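Local coordinates for chitinase (Chromobacterium violaceum, PDB 4TXG), which probably hydrolyses the glycosidic bonds of chitin as a family GH18 glycoside hydrolase, at residues Thr348-Leu353 with Gly361-Ile366; Thr441-His446 with Gly728-Asp733; Ala533-Ala538 with Gln619-Ile624; Phe713-Val718 with Val753-Val758. One frame throughout, in Å; residues are numbered along the deposited sequence.

Contact 1: Thr348-Leu353 with Gly361-Ile366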
loop_
_atom_site.group_PDB
_atom_site.type_symbol
_atom_site.label_atom_id
_atom_site.label_comp_id
_atom_site.label_asym_id
_atom_site.label_seq_id
_atom_site.Cartn_x
_atom_site.Cartn_y
_atom_site.Cartn_z
ATOM N N THR A 348 -8.780 -3.251 -16.843
ATOM C CA THR A 348 -10.195 -3.116 -17.167
ATOM C C THR A 348 -10.848 -2.017 -16.336
ATOM O O THR A 348 -11.662 -1.236 -16.837
ATOM C CB THR A 348 -10.944 -4.444 -16.956
ATOM O OG1 THR A 348 -10.296 -5.474 -17.713
ATOM C CG2 THR A 348 -12.399 -4.328 -17.434
ATOM N N LEU A 349 -10.495 -1.953 -15.064
ATOM C CA LEU A 349 -10.990 -0.888 -14.202
ATOM C C LEU A 349 -10.567 0.484 -14.733
ATOM O O LEU A 349 -11.369 1.418 -14.770
ATOM C CB LEU A 349 -10.472 -1.109 -12.790
ATOM C CG LEU A 349 -11.209 -0.619 -11.551
ATOM C CD1 LEU A 349 -12.696 -0.908 -11.599
ATOM C CD2 LEU A 349 -10.551 -1.340 -10.369
ATOM N N ARG A 350 -9.313 0.583 -15.169
ATOM C CA ARG A 350 -8.773 1.814 -15.753
ATOM C C ARG A 350 -9.567 2.215 -16.990
ATOM O O ARG A 350 -9.955 3.372 -17.152
ATOM C CB ARG A 350 -7.291 1.631 -16.108
ATOM C CG ARG A 350 -6.640 2.826 -16.819
ATOM C CD ARG A 350 -6.201 3.905 -15.821
ATOM N NE ARG A 350 -7.300 4.777 -15.412
ATOM C CZ ARG A 350 -7.325 5.463 -14.270
ATOM N NH1 ARG A 350 -8.360 6.255 -13.998
ATOM N NH2 ARG A 350 -6.315 5.355 -13.402
ATOM N N ASP A 351 -9.822 1.238 -17.852
ATOM C CA ASP A 351 -10.595 1.465 -19.067
ATOM C C ASP A 351 -12.014 1.958 -18.749
ATOM O O ASP A 351 -12.482 2.948 -19.325
ATOM C CB ASP A 351 -10.657 0.178 -19.896
ATOM C CG ASP A 351 -11.464 0.341 -21.173
ATOM O OD1 ASP A 351 -12.707 0.259 -21.108
ATOM O OD2 ASP A 351 -10.852 0.559 -22.241
ATOM N N ARG A 352 -12.704 1.283 -17.832
ATOM C CA ARG A 352 -14.091 1.643 -17.559
ATOM C C ARG A 352 -14.183 2.996 -16.869
ATOM O O ARG A 352 -15.074 3.798 -17.173
ATOM C CB ARG A 352 -14.791 0.589 -16.695
ATOM C CG ARG A 352 -14.878 -0.781 -17.344
ATOM C CD ARG A 352 -15.610 -0.763 -18.679
ATOM N NE ARG A 352 -15.790 -2.136 -19.150
ATOM C CZ ARG A 352 -14.884 -2.822 -19.842
ATOM N NH1 ARG A 352 -13.725 -2.265 -20.184
ATOM N NH2 ARG A 352 -15.139 -4.072 -20.198
ATOM N N LEU A 353 -13.269 3.253 -15.938
ATOM C CA LEU A 353 -13.294 4.530 -15.235
ATOM C C LEU A 353 -12.860 5.685 -16.146
ATOM O O LEU A 353 -13.398 6.788 -16.032
ATOM C CB LEU A 353 -12.431 4.475 -13.980
ATOM C CG LEU A 353 -13.126 3.786 -12.799
ATOM C CD1 LEU A 353 -12.305 3.970 -11.546
ATOM C CD2 LEU A 353 -14.519 4.333 -12.596
ATOM N N GLY A 361 -17.482 14.135 -17.458
ATOM C CA GLY A 361 -16.753 15.386 -17.352
ATOM C C GLY A 361 -16.127 15.607 -15.990
ATOM O O GLY A 361 -15.951 16.746 -15.562
ATOM N N ARG A 362 -15.796 14.518 -15.296
ATOM C CA ARG A 362 -15.081 14.612 -14.031
ATOM C C ARG A 362 -14.219 13.366 -13.890
ATOM O O ARG A 362 -14.549 12.322 -14.426
ATOM C CB ARG A 362 -16.046 14.759 -12.855
ATOM C CG ARG A 362 -16.854 13.524 -12.535
ATOM C CD ARG A 362 -16.229 12.770 -11.382
ATOM N NE ARG A 362 -16.898 13.023 -10.108
ATOM C CZ ARG A 362 -16.264 13.027 -8.941
ATOM N NH1 ARG A 362 -16.931 13.257 -7.811
ATOM N NH2 ARG A 362 -14.951 12.806 -8.912
ATOM N N TYR A 363 -13.110 13.476 -13.176
ATOM C CA TYR A 363 -12.130 12.396 -13.172
ATOM C C TYR A 363 -12.359 11.387 -12.046
ATOM O O TYR A 363 -12.762 11.763 -10.938
ATOM C CB TYR A 363 -10.725 12.998 -13.069
ATOM C CG TYR A 363 -9.646 11.977 -13.234
ATOM C CD1 TYR A 363 -9.355 11.458 -14.486
ATOM C CD2 TYR A 363 -8.935 11.509 -12.141
ATOM C CE1 TYR A 363 -8.374 10.512 -14.648
ATOM C CE2 TYR A 363 -7.952 10.555 -12.293
ATOM C CZ TYR A 363 -7.674 10.069 -13.550
ATOM O OH TYR A 363 -6.701 9.120 -13.733
ATOM N N TYR A 364 -12.093 10.110 -12.326
ATOM C CA TYR A 364 -12.172 9.058 -11.307
ATOM C C TYR A 364 -10.811 8.401 -11.109
ATOM O O TYR A 364 -10.208 7.912 -12.059
ATOM C CB TYR A 364 -13.206 7.985 -11.681
ATOM C CG TYR A 364 -14.609 8.525 -11.870
ATOM C CD1 TYR A 364 -15.348 8.984 -10.782
ATOM C CD2 TYR A 364 -15.192 8.578 -13.129
ATOM C CE1 TYR A 364 -16.635 9.484 -10.947
ATOM C CE2 TYR A 364 -16.481 9.082 -13.310
ATOM C CZ TYR A 364 -17.194 9.532 -12.215
ATOM O OH TYR A 364 -18.473 10.030 -12.386
ATOM N N GLN A 365 -10.339 8.394 -9.869
ATOM C CA GLN A 365 -9.036 7.817 -9.555
ATOM C C GLN A 365 -9.130 6.318 -9.261
ATOM O O GLN A 365 -10.124 5.840 -8.718
ATOM C CB GLN A 365 -8.397 8.552 -8.361
ATOM C CG GLN A 365 -7.842 9.945 -8.705
ATOM C CD GLN A 365 -7.168 10.633 -7.520
ATOM O OE1 GLN A 365 -7.737 10.707 -6.431
ATOM N NE2 GLN A 365 -5.948 11.137 -7.729
ATOM N N ILE A 366 -8.092 5.579 -9.640
ATOM C CA ILE A 366 -7.919 4.212 -9.142
ATOM C C ILE A 366 -6.674 4.159 -8.295
ATOM O O ILE A 366 -5.585 4.520 -8.755
ATOM C CB ILE A 366 -7.779 3.186 -10.263
ATOM C CG1 ILE A 366 -8.924 3.319 -11.243
ATOM C CG2 ILE A 366 -7.723 1.762 -9.677
ATOM C CD1 ILE A 366 -8.839 2.332 -12.357
HETATM O O HOH W 1 -10.985 8.349 -14.593
#
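I366 is the knob here, and L349, R350 and L353 make the hollow that takes it. Its CD1 methyl drops right onto the helix backbone, 3.3 Å from R350 N, and rests on the flank of L349, 3.8 Å from that residue's CB. L353 closes the hollow one turn further on, with its CD1 pressed to 3.5 Å from I366 CG1, tighter than a usual carbon contact. The fourth wall is the arginine: the R350 chain bends at chi2 and chi3 (82° and -82°) and folds back, bringing one guanidinium face over I366 CD1, 4.0 Å from the plane. At the edge of that same group, NH1 gives a weak hydrogen bond to Y364 O of 3.1 Å, at a poor 130°. Its firmer partners are the carboxylates of D390, which also takes Y363 OH, and D354, and they fix the rotation of the group. A second, shallower fit lies beside the first: L353 CD2 leans across Y364 CB at 4.0 Å, while L353 O meets the edge of the tyrosine ring. Between the backbones, water 1 accepts from Y364 N and donates weakly to L353 O. Helix 338-360 thus turns back along strand 365-371, which pairs in parallel with strand 308-312; this is the beta-alpha-beta crossover from which the (beta/alpha)8 TIM barrel of GH18 enzymes is built.

Contact 2: Thr441-His446 with Gly728-Asp733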
loop_
_atom_site.group_PDB
_atom_site.type_symbol
_atom_site.label_atom_id
_atom_site.label_comp_id
_atom_site.label_asym_id
_atom_site.label_seq_id
_atom_site.Cartn_x
_atom_site.Cartn_y
_atom_site.Cartn_z
ATOM N N THR A 441 9.999 0.589 5.860
ATOM C CA THR A 441 9.285 1.528 5.002
ATOM C C THR A 441 10.150 2.027 3.849
ATOM O O THR A 441 9.692 2.114 2.703
ATOM C CB THR A 441 8.795 2.722 5.851
ATOM O OG1 THR A 441 7.951 2.217 6.896
ATOM C CG2 THR A 441 8.009 3.732 5.009
ATOM N N ASP A 442 11.406 2.327 4.159
ATOM C CA ASP A 442 12.342 2.865 3.170
ATOM C C ASP A 442 12.543 1.861 2.035
ATOM O O ASP A 442 12.570 2.254 0.859
ATOM C CB ASP A 442 13.678 3.216 3.846
ATOM C CG ASP A 442 14.699 3.803 2.891
ATOM O OD1 ASP A 442 14.714 5.041 2.694
ATOM O OD2 ASP A 442 15.518 3.026 2.353
ATOM N N TRP A 443 12.647 0.574 2.373
ATOM C CA TRP A 443 12.879 -0.448 1.345
ATOM C C TRP A 443 11.656 -0.548 0.440
ATOM O O TRP A 443 11.776 -0.589 -0.792
ATOM C CB TRP A 443 13.196 -1.827 1.962
ATOM C CG TRP A 443 13.414 -2.873 0.889
ATOM C CD1 TRP A 443 14.596 -3.213 0.299
ATOM C CD2 TRP A 443 12.404 -3.669 0.254
ATOM N NE1 TRP A 443 14.388 -4.185 -0.659
ATOM C CE2 TRP A 443 13.048 -4.484 -0.702
ATOM C CE3 TRP A 443 11.014 -3.785 0.418
ATOM C CZ2 TRP A 443 12.356 -5.395 -1.503
ATOM C CZ3 TRP A 443 10.317 -4.684 -0.385
ATOM C CH2 TRP A 443 10.993 -5.481 -1.336
ATOM N N ALA A 444 10.474 -0.582 1.053
ATOM C CA ALA A 444 9.229 -0.698 0.296
ATOM C C ALA A 444 9.023 0.488 -0.644
ATOM O O ALA A 444 8.593 0.320 -1.783
ATOM C CB ALA A 444 8.046 -0.830 1.249
ATOM N N TYR A 445 9.298 1.699 -0.161
ATOM C CA TYR A 445 9.220 2.873 -1.024
ATOM C C TYR A 445 10.115 2.684 -2.251
ATOM O O TYR A 445 9.707 2.914 -3.399
ATOM C CB TYR A 445 9.632 4.135 -0.259
ATOM C CG TYR A 445 10.004 5.284 -1.167
ATOM C CD1 TYR A 445 9.025 6.006 -1.853
ATOM C CD2 TYR A 445 11.334 5.640 -1.350
ATOM C CE1 TYR A 445 9.368 7.051 -2.693
ATOM C CE2 TYR A 445 11.680 6.692 -2.187
ATOM C CZ TYR A 445 10.699 7.384 -2.855
ATOM O OH TYR A 445 11.053 8.423 -3.698
ATOM N N HIS A 446 11.343 2.259 -2.006
ATOM C CA HIS A 446 12.294 2.124 -3.098
ATOM C C HIS A 446 11.910 1.001 -4.052
ATOM O O HIS A 446 12.181 1.093 -5.258
ATOM C CB HIS A 446 13.701 1.936 -2.538
ATOM C CG HIS A 446 14.322 3.234 -2.125
ATOM N ND1 HIS A 446 14.625 4.217 -3.038
ATOM C CD2 HIS A 446 14.622 3.735 -0.904
ATOM C CE1 HIS A 446 15.125 5.266 -2.400
ATOM N NE2 HIS A 446 15.141 4.996 -1.109
ATOM N N GLY A 728 20.316 3.030 7.950
ATOM C CA GLY A 728 20.183 4.468 7.792
ATOM C C GLY A 728 19.535 4.850 6.476
ATOM O O GLY A 728 19.460 6.035 6.125
ATOM N N GLY A 729 19.083 3.841 5.736
ATOM C CA GLY A 729 18.340 4.050 4.501
ATOM C C GLY A 729 19.121 3.739 3.240
ATOM O O GLY A 729 20.344 3.826 3.223
ATOM N N LEU A 730 18.411 3.366 2.175
ATOM C CA LEU A 730 19.044 3.200 0.872
ATOM C C LEU A 730 19.556 4.559 0.388
ATOM O O LEU A 730 18.906 5.575 0.615
ATOM C CB LEU A 730 18.053 2.590 -0.122
ATOM C CG LEU A 730 17.771 1.110 0.163
ATOM C CD1 LEU A 730 16.435 0.663 -0.455
ATOM C CD2 LEU A 730 18.927 0.273 -0.361
ATOM N N LYS A 731 20.718 4.582 -0.267
ATOM C CA LYS A 731 21.409 5.845 -0.531
ATOM C C LYS A 731 21.074 6.476 -1.878
ATOM O O LYS A 731 21.600 7.541 -2.217
ATOM C CB LYS A 731 22.924 5.641 -0.431
ATOM C CG LYS A 731 23.399 5.259 0.964
ATOM C CD LYS A 731 24.808 4.686 0.900
ATOM C CE LYS A 731 25.203 4.007 2.206
ATOM N NZ LYS A 731 26.421 3.164 2.019
ATOM N N GLY A 732 20.210 5.824 -2.643
ATOM C CA GLY A 732 19.766 6.351 -3.920
ATOM C C GLY A 732 18.536 5.602 -4.398
ATOM O O GLY A 732 18.141 4.609 -3.789
ATOM N N ASP A 733 17.935 6.082 -5.485
ATOM C CA ASP A 733 16.740 5.472 -6.068
ATOM C C ASP A 733 17.044 4.294 -7.002
ATOM O O ASP A 733 16.340 3.278 -6.977
ATOM C CB ASP A 733 15.940 6.511 -6.865
ATOM C CG ASP A 733 15.291 7.570 -5.990
ATOM O OD1 ASP A 733 15.196 7.376 -4.760
ATOM O OD2 ASP A 733 14.846 8.599 -6.548
HETATM O O HOH W 2 16.283 6.141 1.076
HETATM O O HOH W 3 13.673 9.224 -3.438
HETATM O O HOH W 4 14.049 3.233 -5.549
#
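The H446 imidazole turns one edge to D733, with OD1 in the ring plane 3.2 Å from H446 CE1. Over the centre of one ring face sits CD2 of its own neighbour Y445. The D733 carboxylate plane is turned 51° from the ring. Waters complete the rim: water 4 binds ND1 and also donates to H446 O and D733 O, while water 2 binds NE2 and donates to D442 OD1 and L730 O. L730 approaches the ring obliquely, its CD1 methyl 3.6 Å from H446 CD2, and the same methyl lies a looser 4.4 Å from CD1 of the W443 indole. This is a junction between domains: helix 441-448 belongs to the GH18 barrel, and the loop runs into strand 734-740 of the C-terminal beta sheet. One direct hydrogen bond joins them, L730 N to D442 OD2 at 2.9 Å and nearly straight (174°), with the donor above the carboxylate plane. D442 gets there by setting CG anti to its own N (chi1 -179°), which aims the carboxylate at G729 and L730. W591 NE1 also holds D442 OD1, so both oxygens of this buried acid are engaged. T701 OG1 bonds to G732 O at the far end, and water 3 links Y445 OH to D733 OD1.

Contact 3: Ala533-Ala538 with Gln619-Ile624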
loop_
_atom_site.group_PDB
_atom_site.type_symbol
_atom_site.label_atom_id
_atom_site.label_comp_id
_atom_site.label_asym_id
_atom_site.label_seq_id
_atom_site.Cartn_x
_atom_site.Cartn_y
_atom_site.Cartn_z
ATOM N N ALA A 533 -5.654 3.831 32.998
ATOM C CA ALA A 533 -6.246 2.616 32.433
ATOM C C ALA A 533 -7.206 2.925 31.293
ATOM O O ALA A 533 -7.385 2.109 30.388
ATOM C CB ALA A 533 -6.965 1.825 33.519
ATOM N N GLY A 534 -7.827 4.099 31.353
ATOM C CA GLY A 534 -8.816 4.501 30.364
ATOM C C GLY A 534 -10.245 4.289 30.842
ATOM O O GLY A 534 -10.652 3.164 31.127
ATOM N N SER A 535 -11.012 5.370 30.923
ATOM C CA SER A 535 -12.380 5.307 31.442
ATOM C C SER A 535 -13.342 4.605 30.478
ATOM O O SER A 535 -14.466 4.259 30.850
ATOM C CB SER A 535 -12.900 6.712 31.742
ATOM O OG SER A 535 -12.990 7.474 30.552
ATOM N N TYR A 536 -12.887 4.414 29.243
ATOM C CA TYR A 536 -13.665 3.794 28.173
ATOM C C TYR A 536 -13.640 2.260 28.178
ATOM O O TYR A 536 -14.276 1.633 27.337
ATOM C CB TYR A 536 -13.138 4.300 26.820
ATOM C CG TYR A 536 -11.621 4.358 26.806
ATOM C CD1 TYR A 536 -10.868 3.196 26.709
ATOM C CD2 TYR A 536 -10.946 5.568 26.950
ATOM C CE1 TYR A 536 -9.478 3.227 26.738
ATOM C CE2 TYR A 536 -9.556 5.615 26.966
ATOM C CZ TYR A 536 -8.828 4.441 26.865
ATOM O OH TYR A 536 -7.452 4.483 26.891
ATOM N N LEU A 537 -12.890 1.647 29.092
ATOM C CA LEU A 537 -12.721 0.192 29.047
ATOM C C LEU A 537 -14.055 -0.547 29.103
ATOM O O LEU A 537 -14.291 -1.472 28.324
ATOM C CB LEU A 537 -11.820 -0.298 30.183
ATOM C CG LEU A 537 -10.321 -0.005 30.091
ATOM C CD1 LEU A 537 -9.587 -0.715 31.224
ATOM C CD2 LEU A 537 -9.726 -0.385 28.715
ATOM N N ALA A 538 -14.922 -0.132 30.022
ATOM C CA ALA A 538 -16.216 -0.785 30.193
ATOM C C ALA A 538 -17.048 -0.682 28.913
ATOM O O ALA A 538 -17.769 -1.617 28.557
ATOM C CB ALA A 538 -16.970 -0.185 31.376
ATOM N N GLN A 619 -10.146 14.626 35.631
ATOM C CA GLN A 619 -8.730 14.343 35.843
ATOM C C GLN A 619 -7.986 14.287 34.510
ATOM O O GLN A 619 -6.793 14.595 34.436
ATOM C CB GLN A 619 -8.552 13.030 36.604
ATOM C CG GLN A 619 -9.120 13.059 38.015
ATOM C CD GLN A 619 -9.016 11.720 38.714
ATOM O OE1 GLN A 619 -9.198 10.669 38.100
ATOM N NE2 GLN A 619 -8.718 11.751 40.007
ATOM N N GLY A 620 -8.698 13.898 33.459
ATOM C CA GLY A 620 -8.131 13.903 32.124
ATOM C C GLY A 620 -7.585 12.556 31.690
ATOM O O GLY A 620 -7.184 11.739 32.522
ATOM N N GLU A 621 -7.580 12.339 30.376
ATOM C CA GLU A 621 -6.987 11.159 29.746
ATOM C C GLU A 621 -6.917 11.405 28.248
ATOM O O GLU A 621 -7.551 12.333 27.739
ATOM C CB GLU A 621 -7.802 9.894 30.034
ATOM C CG GLU A 621 -9.156 9.860 29.324
ATOM C CD GLU A 621 -10.022 8.682 29.750
ATOM O OE1 GLU A 621 -9.611 7.934 30.666
ATOM O OE2 GLU A 621 -11.121 8.513 29.174
ATOM N N TYR A 622 -6.148 10.583 27.538
ATOM C CA TYR A 622 -6.154 10.640 26.084
ATOM C C TYR A 622 -7.379 9.933 25.518
ATOM O O TYR A 622 -7.888 8.976 26.092
ATOM C CB TYR A 622 -4.893 10.008 25.493
ATOM C CG TYR A 622 -3.634 10.813 25.698
ATOM C CD1 TYR A 622 -3.284 11.825 24.813
ATOM C CD2 TYR A 622 -2.787 10.552 26.773
ATOM C CE1 TYR A 622 -2.125 12.563 24.990
ATOM C CE2 TYR A 622 -1.614 11.280 26.954
ATOM C CZ TYR A 622 -1.295 12.285 26.061
ATOM O OH TYR A 622 -0.147 13.021 26.236
ATOM N N PHE A 623 -7.839 10.409 24.374
ATOM C CA PHE A 623 -8.978 9.799 23.715
ATOM C C PHE A 623 -8.870 10.174 22.250
ATOM O O PHE A 623 -7.841 10.706 21.816
ATOM C CB PHE A 623 -10.297 10.274 24.340
ATOM C CG PHE A 623 -11.496 9.414 23.993
ATOM C CD1 PHE A 623 -11.507 8.059 24.294
ATOM C CD2 PHE A 623 -12.607 9.970 23.377
ATOM C CE1 PHE A 623 -12.605 7.267 23.979
ATOM C CE2 PHE A 623 -13.711 9.191 23.065
ATOM C CZ PHE A 623 -13.707 7.838 23.366
ATOM N N ILE A 624 -9.928 9.898 21.501
ATOM C CA ILE A 624 -9.967 10.163 20.074
ATOM C C ILE A 624 -9.634 11.622 19.769
ATOM O O ILE A 624 -10.196 12.534 20.382
ATOM C CB ILE A 624 -11.361 9.823 19.514
ATOM C CG1 ILE A 624 -11.646 8.326 19.668
ATOM C CG2 ILE A 624 -11.491 10.290 18.074
ATOM C CD1 ILE A 624 -13.087 7.942 19.304
HETATM O O HOH W 5 -8.062 6.886 32.745
#
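S535 and E621 tie a type I beta turn, G534-L537, to strand 621-624, which forms an antiparallel two-stranded sheet with strand 609-612. The E621 carboxylate grips the turn with both oxygens. S535 N gives a hydrogen bond of 2.9 Å to OE1, on its syn lone pair, and S535 OG a short one of 2.5 Å to OE2, also from the syn side but out of the carboxylate plane. With chi1 at 70°, CG lies between the backbone N and carbonyl carbon, and from there the extended E621 chain runs straight out to the serine. R615 forms a salt bridge with OE2, so this negative charge has a partner of its own. The closely packed side is aromatic. The Y536 and F623 rings are near parallel (29°) but slid well apart, and they touch along their rims, Y536 CD2 lying 3.7 Å from F623 CD1. Y622 O adds an approach to the Y536 edge, 3.9 Å from CE2, and W523 of helix 522-530 meets both rings of the pair. The Y536 hydroxyl points off to H524 and N527, and R615 makes a cation-pi contact with F623. The polar side, where S535 is exposed to solvent, is joined by hydrogen bonds instead, direct and through water 5, which accepts from G534 N at 3.1 Å and donates to E621 OE1 at 2.8 Å.

Contact 4: Phe713-Val718 with Val753-Val758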
loop_
_atom_site.group_PDB
_atom_site.type_symbol
_atom_site.label_atom_id
_atom_site.label_comp_id
_atom_site.label_asym_id
_atom_site.label_seq_id
_atom_site.Cartn_x
_atom_site.Cartn_y
_atom_site.Cartn_z
ATOM N N PHE A 713 25.595 -12.527 -21.753
ATOM C CA PHE A 713 25.497 -11.176 -22.333
ATOM C C PHE A 713 26.373 -10.131 -21.618
ATOM O O PHE A 713 26.701 -9.092 -22.189
ATOM C CB PHE A 713 24.043 -10.676 -22.297
ATOM C CG PHE A 713 23.152 -11.248 -23.367
ATOM C CD1 PHE A 713 22.808 -12.593 -23.362
ATOM C CD2 PHE A 713 22.607 -10.422 -24.348
ATOM C CE1 PHE A 713 21.972 -13.120 -24.343
ATOM C CE2 PHE A 713 21.769 -10.941 -25.337
ATOM C CZ PHE A 713 21.453 -12.292 -25.331
ATOM N N GLY A 714 26.709 -10.378 -20.357
ATOM C CA GLY A 714 27.504 -9.421 -19.601
ATOM C C GLY A 714 26.740 -8.230 -19.033
ATOM O O GLY A 714 27.324 -7.173 -18.792
ATOM N N LEU A 715 25.438 -8.401 -18.817
ATOM C CA LEU A 715 24.621 -7.392 -18.137
ATOM C C LEU A 715 25.251 -6.996 -16.808
ATOM O O LEU A 715 25.671 -7.861 -16.040
ATOM C CB LEU A 715 23.201 -7.927 -17.912
ATOM C CG LEU A 715 22.163 -7.040 -17.216
ATOM C CD1 LEU A 715 20.775 -7.358 -17.758
ATOM C CD2 LEU A 715 22.180 -7.203 -15.704
ATOM N N LYS A 716 25.324 -5.698 -16.529
ATOM C CA LYS A 716 25.900 -5.253 -15.262
ATOM C C LYS A 716 25.423 -3.866 -14.861
ATOM O O LYS A 716 24.887 -3.116 -15.673
ATOM C CB LYS A 716 27.424 -5.259 -15.344
ATOM C CG LYS A 716 27.996 -4.201 -16.268
ATOM C CD LYS A 716 29.493 -4.410 -16.454
ATOM C CE LYS A 716 30.153 -3.225 -17.141
ATOM N NZ LYS A 716 29.493 -2.870 -18.428
ATOM N N VAL A 717 25.630 -3.524 -13.595
ATOM C CA VAL A 717 25.351 -2.176 -13.124
ATOM C C VAL A 717 26.461 -1.234 -13.557
ATOM O O VAL A 717 27.639 -1.495 -13.292
ATOM C CB VAL A 717 25.207 -2.150 -11.590
ATOM C CG1 VAL A 717 25.147 -0.712 -11.066
ATOM C CG2 VAL A 717 23.978 -2.949 -11.179
ATOM N N VAL A 718 26.097 -0.145 -14.231
ATOM C CA VAL A 718 27.082 0.842 -14.652
ATOM C C VAL A 718 27.063 2.064 -13.742
ATOM O O VAL A 718 27.991 2.874 -13.745
ATOM C CB VAL A 718 26.865 1.292 -16.118
ATOM C CG1 VAL A 718 27.281 0.180 -17.060
ATOM C CG2 VAL A 718 25.411 1.697 -16.362
ATOM N N VAL A 753 14.820 -10.707 -28.919
ATOM C CA VAL A 753 15.888 -11.487 -28.314
ATOM C C VAL A 753 15.575 -11.605 -26.825
ATOM O O VAL A 753 14.980 -10.706 -26.248
ATOM C CB VAL A 753 17.282 -10.849 -28.546
ATOM C CG1 VAL A 753 17.391 -9.495 -27.869
ATOM C CG2 VAL A 753 18.388 -11.788 -28.083
ATOM N N THR A 754 15.935 -12.729 -26.216
ATOM C CA THR A 754 15.691 -12.910 -24.790
ATOM C C THR A 754 16.977 -13.243 -24.049
ATOM O O THR A 754 17.911 -13.822 -24.615
ATOM C CB THR A 754 14.685 -14.031 -24.523
ATOM O OG1 THR A 754 15.210 -15.259 -25.046
ATOM C CG2 THR A 754 13.348 -13.732 -25.180
ATOM N N LEU A 755 17.019 -12.876 -22.775
ATOM C CA LEU A 755 18.123 -13.264 -21.912
ATOM C C LEU A 755 17.603 -13.488 -20.505
ATOM O O LEU A 755 16.662 -12.825 -20.071
ATOM C CB LEU A 755 19.230 -12.211 -21.903
ATOM C CG LEU A 755 18.847 -10.763 -21.614
ATOM C CD1 LEU A 755 19.992 -10.067 -20.893
ATOM C CD2 LEU A 755 18.517 -10.035 -22.905
ATOM N N ASP A 756 18.218 -14.430 -19.802
ATOM C CA ASP A 756 17.844 -14.697 -18.427
ATOM C C ASP A 756 18.626 -13.773 -17.512
ATOM O O ASP A 756 19.839 -13.660 -17.633
ATOM C CB ASP A 756 18.107 -16.155 -18.074
ATOM C CG ASP A 756 17.311 -17.110 -18.945
ATOM O OD1 ASP A 756 16.074 -16.957 -19.014
ATOM O OD2 ASP A 756 17.930 -18.001 -19.566
ATOM N N VAL A 757 17.929 -13.093 -16.612
ATOM C CA VAL A 757 18.608 -12.208 -15.671
ATOM C C VAL A 757 18.449 -12.782 -14.283
ATOM O O VAL A 757 17.608 -13.648 -14.069
ATOM C CB VAL A 757 18.062 -10.779 -15.725
ATOM C CG1 VAL A 757 18.165 -10.244 -17.151
ATOM C CG2 VAL A 757 16.622 -10.723 -15.246
ATOM N N VAL A 758 19.274 -12.337 -13.343
ATOM C CA VAL A 758 19.147 -12.802 -11.963
ATOM C C VAL A 758 19.358 -11.633 -11.024
ATOM O O VAL A 758 20.311 -10.867 -11.186
ATOM C CB VAL A 758 20.163 -13.909 -11.608
ATOM C CG1 VAL A 758 20.035 -14.307 -10.146
ATOM C CG2 VAL A 758 19.939 -15.107 -12.450
#
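F713 N and L715 N, in the two residues that reach across to V753-V758, are both gripped by one carboxylate: D709 OD2 takes the first and D709 OD1 the second. These bonds hold the bend leading into strand 716-719, and both side chains lie in the layer between two sheets, the arrangement of a beta sandwich. Strand 716-719 is at the border of the six-stranded sheet, and strand 752-758 lies inside the four-stranded one, between 678-683 and 708-709. No hydrogen bond crosses between the segments; the fit is apolar. L755 offers its CB to one face of the F713 ring in a CH-pi contact, 3.9 Å from the centroid and 18° off the normal. Its chi1 of 52° puts CG between N and the carbonyl carbon, and the two methyls then lie by the ring as well, CD1 4.2 Å from F713 CG. V753 meets the ring at its edge, CG2 lying 4.1 Å from F713 CZ. T754 contributes its carbonyl oxygen obliquely, 3.9 Å from the same CZ. A bound cesium ion lies about 4 Å from the F713 side chain. Deeper in, V737 and V739 of the six-stranded sheet back L715. With chi1 at -180°, L715 CG stands opposite the backbone N, and CD1 reaches the other sheet, 3.9 Å from V757 CG1.

How the contacts relate
Contacts 1 and 2 are buried, contacts 3 and 4 partly so. Contact 1 lies in the barrel wall, between a helix and the strand that follows it; contact 2 ties that barrel to the C-terminal sheets across 281 intervening residues. Contacts 2 and 4 share the six-stranded sheet: 728-733 leads into strand 734-740, which pairs with 716-719, and their centres lie 24 Å apart. Contact 3 falls within the chain loop that contact 2 closes, yet sits on the opposite side of the chain's centre from contact 4. Chemistry follows place: a methyl under a charged arginine in contact 1, waters and one direct bond in contact 2, a two-oxygen carboxylate grip in contact 3, apolar contact without a hydrogen bond between the segments in contact 4.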